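CdiA toxin (Cupriavidus taiwanensis, PDB 5T87) is the C-terminal toxin domain of a contact-dependent growth inhibition protein, probably acting in the target cell cytoplasm, and is held here by its CdiI immunity protein. Local coordinates at residues Val15-Thr20 against Ser57-Ala62; Thr20-Val25 against Phe37-Gly42. All blocks are in the same frame, centred on the assembly; numbering follows the deposited sequence.

Interaction 1: residues Val15-Thr20 against Ser57-Ala62; sequences VQVKET and SDMQNA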
loop_
_atom_site.group_PDB
_atom_site.type_symbol
_atom_site.label_atom_id
_atom_site.label_comp_id
_atom_site.label_asym_id
_atom_site.label_seq_id
_atom_site.Cartn_x
_atom_site.Cartn_y
_atom_site.Cartn_z
ATOM N N VAL E 15 6.363 -9.681 10.300
ATOM C CA VAL E 15 5.500 -10.874 10.193
ATOM C C VAL E 15 4.287 -10.616 9.262
ATOM O O VAL E 15 3.674 -9.540 9.281
ATOM C CB VAL E 15 5.048 -11.389 11.600
ATOM C CG1 VAL E 15 4.199 -10.358 12.347
ATOM C CG2 VAL E 15 4.309 -12.721 11.491
ATOM N N GLN E 16 3.964 -11.614 8.444
ATOM C CA GLN E 16 2.820 -11.541 7.550
ATOM C C GLN E 16 1.572 -11.532 8.402
ATOM O O GLN E 16 1.481 -12.291 9.353
ATOM C CB GLN E 16 2.808 -12.752 6.618
ATOM C CG GLN E 16 1.700 -12.735 5.581
ATOM C CD GLN E 16 1.867 -13.803 4.519
ATOM O OE1 GLN E 16 2.807 -14.588 4.555
ATOM N NE2 GLN E 16 0.949 -13.839 3.568
ATOM N N VAL E 17 0.616 -10.679 8.060
ATOM C CA VAL E 17 -0.586 -10.511 8.876
ATOM C C VAL E 17 -1.554 -11.669 8.622
ATOM O O VAL E 17 -2.120 -12.227 9.566
ATOM C CB VAL E 17 -1.292 -9.155 8.606
ATOM C CG1 VAL E 17 -2.504 -8.983 9.521
ATOM C CG2 VAL E 17 -0.326 -7.991 8.803
ATOM N N LYS E 18 -1.748 -12.001 7.347
ATOM C CA LYS E 18 -2.642 -13.077 6.924
ATOM C C LYS E 18 -2.016 -13.767 5.734
ATOM O O LYS E 18 -1.447 -13.095 4.878
ATOM C CB LYS E 18 -3.983 -12.503 6.483
ATOM C CG LYS E 18 -4.495 -11.369 7.346
ATOM C CD LYS E 18 -5.910 -10.972 6.970
ATOM C CE LYS E 18 -5.955 -10.252 5.634
ATOM N NZ LYS E 18 -7.305 -9.682 5.421
ATOM N N GLU E 19 -2.147 -15.088 5.645
ATOM C CA GLU E 19 -1.573 -15.840 4.507
ATOM C C GLU E 19 -2.228 -15.523 3.148
ATOM O O GLU E 19 -1.638 -15.802 2.107
ATOM C CB GLU E 19 -1.564 -17.355 4.774
ATOM C CG GLU E 19 -2.930 -18.037 4.778
ATOM C CD GLU E 19 -2.858 -19.475 5.275
ATOM O OE1 GLU E 19 -2.085 -20.275 4.699
ATOM O OE2 GLU E 19 -3.578 -19.809 6.243
ATOM N N THR E 20 -3.425 -14.932 3.162
ATOM C CA THR E 20 -4.095 -14.467 1.934
ATOM C C THR E 20 -3.536 -13.152 1.366
ATOM O O THR E 20 -3.909 -12.756 0.255
ATOM C CB THR E 20 -5.605 -14.254 2.172
ATOM O OG1 THR E 20 -5.796 -13.309 3.230
ATOM C CG2 THR E 20 -6.288 -15.560 2.539
ATOM N N SER E 57 -7.404 -5.227 14.180
ATOM C CA SER E 57 -7.348 -6.328 15.145
ATOM C C SER E 57 -6.309 -7.364 14.708
ATOM O O SER E 57 -5.402 -7.692 15.475
ATOM C CB SER E 57 -8.733 -6.976 15.340
ATOM O OG SER E 57 -9.256 -7.514 14.131
ATOM N N ASP E 58 -6.418 -7.818 13.457
ATOM C CA ASP E 58 -5.478 -8.794 12.876
ATOM C C ASP E 58 -4.013 -8.363 13.026
ATOM O O ASP E 58 -3.155 -9.190 13.356
ATOM C CB ASP E 58 -5.784 -9.035 11.389
ATOM C CG ASP E 58 -7.148 -9.677 11.152
ATOM O OD1 ASP E 58 -7.901 -9.897 12.123
ATOM O OD2 ASP E 58 -7.470 -9.955 9.977
HETATM N N MSE E 59 -3.749 -7.071 12.797
HETATM C CA MSE E 59 -2.393 -6.494 12.873
HETATM C C MSE E 59 -1.874 -6.511 14.282
HETATM O O MSE E 59 -0.739 -6.928 14.533
HETATM C CB MSE E 59 -2.364 -5.040 12.373
HETATM C CG MSE E 59 -2.686 -4.898 10.877
HETATM SE SE MSE E 59 -2.151 -3.141 10.117
HETATM C CE MSE E 59 -3.334 -3.090 8.537
ATOM N N GLN E 60 -2.709 -6.063 15.214
ATOM C CA GLN E 60 -2.343 -6.035 16.626
ATOM C C GLN E 60 -2.214 -7.450 17.195
ATOM O O GLN E 60 -1.250 -7.739 17.904
ATOM C CB GLN E 60 -3.356 -5.219 17.429
ATOM C CG GLN E 60 -3.375 -3.744 17.055
ATOM C CD GLN E 60 -4.516 -2.967 17.691
ATOM O OE1 GLN E 60 -5.488 -3.543 18.176
ATOM N NE2 GLN E 60 -4.405 -1.641 17.680
ATOM N N ASN E 61 -3.168 -8.329 16.870
ATOM C CA ASN E 61 -3.116 -9.737 17.293
ATOM C C ASN E 61 -1.789 -10.357 16.889
ATOM O O ASN E 61 -1.056 -10.874 17.735
ATOM C CB ASN E 61 -4.252 -10.564 16.668
ATOM C CG ASN E 61 -5.608 -10.309 17.310
ATOM O OD1 ASN E 61 -5.709 -9.942 18.484
ATOM N ND2 ASN E 61 -6.668 -10.525 16.538
ATOM N N ALA E 62 -1.491 -10.268 15.590
ATOM C CA ALA E 62 -0.260 -10.802 15.006
ATOM C C ALA E 62 1.024 -10.147 15.544
ATOM O O ALA E 62 2.092 -10.759 15.487
ATOM C CB ALA E 62 -0.316 -10.694 13.490
#
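V17 leans on the start of helix 57-64, its CG1 methyl 3.8 Å from D58 CB. The two side chains cross at about a right angle, so the methyl meets the aspartate's methylene and the adjoining helix backbone, while the carboxylate is directed to K18. The isopropyl group owes this reach to its first torsion: with CG1 anti to the backbone N (chi1 -177°), that branch makes the closest approach to D58. The same methyl sits 4.3 Å from CG of M59, a selenomethionine, so V17 is shared between two consecutive helix residues.

K18 comes to D58 at a slant. Its aliphatic chain does the touching, with CD 3.5 Å from D58 OD2, and the bend farther along (chi3 -72°) still leaves NZ 4.6 Å from the same oxygen. That is too long for a salt bridge, although the opposite charges probably attract. K18 also packs on D104 of the CdiI immunity protein. On the aspartate, OD1 takes a long, weak bond from S57 OG within the helix.

At the other end V15 turns one methyl to the helix backbone, CG1 lying 3.8 Å from A62 O. A62 offers a small side chain facing the strand, and 52 Å² of its surface is buried by V15-T20. The whole contact buries 239 Å² and rests on van der Waals packing, with V17 at its middle.

Strand 15-18 is an outer strand of the chain's four-stranded antiparallel sheet, and the chain turns a corner at V17. V15 and V17 bond through their backbones to V25 and R23 of strand 21-27. Helix 57-64 thus packs against the edge strand 15-18 and, through M59 touching R23, on strand 21-27 as well.

Interaction 2: residues Thr20-Val25 against Phe37-Gly42; sequences TSPRRV and FDRTLG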
loop_
_atom_site.group_PDB
_atom_site.type_symbol
_atom_site.label_atom_id
_atom_site.label_comp_id
_atom_site.label_asym_id
_atom_site.label_seq_id
_atom_site.Cartn_x
_atom_site.Cartn_y
_atom_site.Cartn_z
ATOM N N THR E 20 -3.425 -14.932 3.162
ATOM C CA THR E 20 -4.095 -14.467 1.934
ATOM C C THR E 20 -3.536 -13.152 1.366
ATOM O O THR E 20 -3.909 -12.756 0.255
ATOM C CB THR E 20 -5.605 -14.254 2.172
ATOM O OG1 THR E 20 -5.796 -13.309 3.230
ATOM C CG2 THR E 20 -6.288 -15.560 2.539
ATOM N N SER E 21 -2.675 -12.464 2.124
ATOM C CA SER E 21 -2.104 -11.189 1.697
ATOM C C SER E 21 -0.637 -11.067 2.057
ATOM O O SER E 21 -0.264 -11.370 3.180
ATOM C CB SER E 21 -2.842 -10.025 2.363
ATOM O OG SER E 21 -2.116 -8.812 2.223
ATOM N N PRO E 22 0.183 -10.527 1.136
ATOM C CA PRO E 22 1.587 -10.265 1.458
ATOM C C PRO E 22 1.822 -9.130 2.464
ATOM O O PRO E 22 2.950 -8.920 2.870
ATOM C CB PRO E 22 2.181 -9.884 0.101
ATOM C CG PRO E 22 1.046 -9.251 -0.634
ATOM C CD PRO E 22 -0.187 -9.976 -0.185
ATOM N N ARG E 23 0.778 -8.391 2.843
ATOM C CA ARG E 23 0.911 -7.336 3.846
ATOM C C ARG E 23 1.507 -7.862 5.148
ATOM O O ARG E 23 0.994 -8.828 5.720
ATOM C CB ARG E 23 -0.441 -6.692 4.129
ATOM C CG ARG E 23 -0.388 -5.534 5.114
ATOM C CD ARG E 23 -1.618 -4.642 5.005
ATOM N NE ARG E 23 -1.385 -3.462 4.174
ATOM C CZ ARG E 23 -2.211 -2.416 4.078
ATOM N NH1 ARG E 23 -3.360 -2.391 4.752
ATOM N NH2 ARG E 23 -1.883 -1.389 3.296
ATOM N N ARG E 24 2.591 -7.212 5.583
ATOM C CA ARG E 24 3.296 -7.543 6.806
ATOM C C ARG E 24 3.232 -6.385 7.788
ATOM O O ARG E 24 2.855 -5.260 7.424
ATOM C CB ARG E 24 4.771 -7.837 6.522
ATOM C CG ARG E 24 5.034 -8.779 5.364
ATOM C CD ARG E 24 6.512 -9.125 5.273
ATOM N NE ARG E 24 6.949 -10.031 6.342
ATOM C CZ ARG E 24 6.754 -11.356 6.373
ATOM N NH1 ARG E 24 7.206 -12.061 7.404
ATOM N NH2 ARG E 24 6.108 -11.984 5.396
ATOM N N VAL E 25 3.643 -6.674 9.025
ATOM C CA VAL E 25 3.699 -5.684 10.118
ATOM C C VAL E 25 4.871 -5.968 11.069
ATOM O O VAL E 25 5.216 -7.131 11.304
ATOM C CB VAL E 25 2.359 -5.623 10.906
ATOM C CG1 VAL E 25 2.000 -6.967 11.535
ATOM C CG2 VAL E 25 2.395 -4.526 11.961
ATOM N N PHE E 37 4.111 -2.862 5.982
ATOM C CA PHE E 37 4.871 -3.128 4.764
ATOM C C PHE E 37 4.008 -3.793 3.722
ATOM O O PHE E 37 3.275 -4.721 4.040
ATOM C CB PHE E 37 6.011 -4.088 5.069
ATOM C CG PHE E 37 7.075 -3.505 5.938
ATOM C CD1 PHE E 37 7.988 -2.593 5.414
ATOM C CD2 PHE E 37 7.189 -3.881 7.276
ATOM C CE1 PHE E 37 8.986 -2.046 6.210
ATOM C CE2 PHE E 37 8.194 -3.347 8.075
ATOM C CZ PHE E 37 9.092 -2.426 7.537
ATOM N N ASP E 38 4.147 -3.359 2.475
ATOM C CA ASP E 38 3.399 -3.933 1.357
ATOM C C ASP E 38 4.339 -4.288 0.229
ATOM O O ASP E 38 5.371 -3.644 0.048
ATOM C CB ASP E 38 2.375 -2.930 0.840
ATOM C CG ASP E 38 1.389 -2.514 1.898
ATOM O OD1 ASP E 38 0.488 -3.328 2.198
ATOM O OD2 ASP E 38 1.536 -1.390 2.445
ATOM N N ARG E 39 3.966 -5.293 -0.549
ATOM C CA ARG E 39 4.794 -5.722 -1.651
ATOM C C ARG E 39 4.810 -4.684 -2.763
ATOM O O ARG E 39 3.775 -4.136 -3.115
ATOM C CB ARG E 39 4.318 -7.046 -2.236
ATOM C CG ARG E 39 5.416 -7.709 -3.059
ATOM C CD ARG E 39 4.861 -8.681 -4.057
ATOM N NE ARG E 39 4.483 -9.927 -3.404
ATOM C CZ ARG E 39 3.452 -10.702 -3.754
ATOM N NH1 ARG E 39 2.639 -10.374 -4.767
ATOM N NH2 ARG E 39 3.227 -11.819 -3.073
ATOM N N THR E 40 5.993 -4.438 -3.309
ATOM C CA THR E 40 6.139 -3.626 -4.485
ATOM C C THR E 40 6.103 -4.579 -5.677
ATOM O O THR E 40 5.162 -4.567 -6.465
ATOM C CB THR E 40 7.447 -2.813 -4.397
ATOM O OG1 THR E 40 7.390 -1.945 -3.250
ATOM C CG2 THR E 40 7.712 -2.009 -5.663
ATOM N N LEU E 41 7.123 -5.417 -5.772
ATOM C CA LEU E 41 7.313 -6.403 -6.836
ATOM C C LEU E 41 8.329 -7.409 -6.274
ATOM O O LEU E 41 9.240 -7.013 -5.551
ATOM C CB LEU E 41 7.883 -5.749 -8.104
ATOM C CG LEU E 41 6.977 -4.926 -9.032
ATOM C CD1 LEU E 41 7.718 -4.334 -10.232
ATOM C CD2 LEU E 41 5.794 -5.768 -9.500
ATOM N N GLY E 42 8.156 -8.695 -6.590
ATOM C CA GLY E 42 9.043 -9.762 -6.119
ATOM C C GLY E 42 9.147 -9.798 -4.606
ATOM O O GLY E 42 8.130 -9.850 -3.924
#
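R23 and D38 run alongside each other in the same direction, and their ends close into a salt bridge. NE of R23 gives a 2.7 Å bond to D38 OD1, which accepts with its syn lone pair at the edge of the guanidinium, and R23 NH2 adds a weak second bond to the same oxygen. The two flat groups are turned 51° apart, so this is not the coplanar two-oxygen pairing. A turn about the CG-CD bond of R23 (chi3 -97°) brings NE round to the acid.

Next to it the backbones hold tightly. R24 and F37 form an antiparallel hydrogen-bonded pair, R24 N to F37 O at 3.0 Å and F37 N to R24 O at 3.1 Å, with R23 CA adding a CH...O contact to F37 O. Their CB atoms meet at 4.2 Å on one face of the sheet, where the F37 ring continues to V10 and L11 of helix 7-12, while R24's guanidinium turns off to S14 OG.

Beyond R23 and D38 the contact thins; the segment axes run at 140° between their N-to-C directions, well short of exactly antiparallel. P22 sets CB and CG over one face of the exposed R39 guanidinium, CB 3.9 Å from NH2, the two side chains crossing at about a right angle.

R23 NH1 makes a further salt bridge to D108 of the CdiI immunity protein, and S21 OG bonds to D104 of that chain. R23 therefore stands between an acid of its own hairpin and one of the immunity protein: D38 probably helps pre-orient the arginine, and hairpin and interface share one guanidinium.

In the fold
Interaction 1 is a surface contact that lays a helix against the outer strand 15-18. Interaction 2 is partly buried and joins the two strands of a hairpin, 21-27 and 34-41. Both reach one sheet, in which strand 21-27 is the shared neighbour: V15 O bonds to V25 N, Q16 NE2 reaches S21 O, and T20 is common to the two. Along the chain, interaction 2 nests inside the loop that interaction 1 closes. Apolar packing, with charges merely near each other, carries the first; backbone bonds and a salt bridge carry the second. The immunity protein borders both, more extensively at interaction 2.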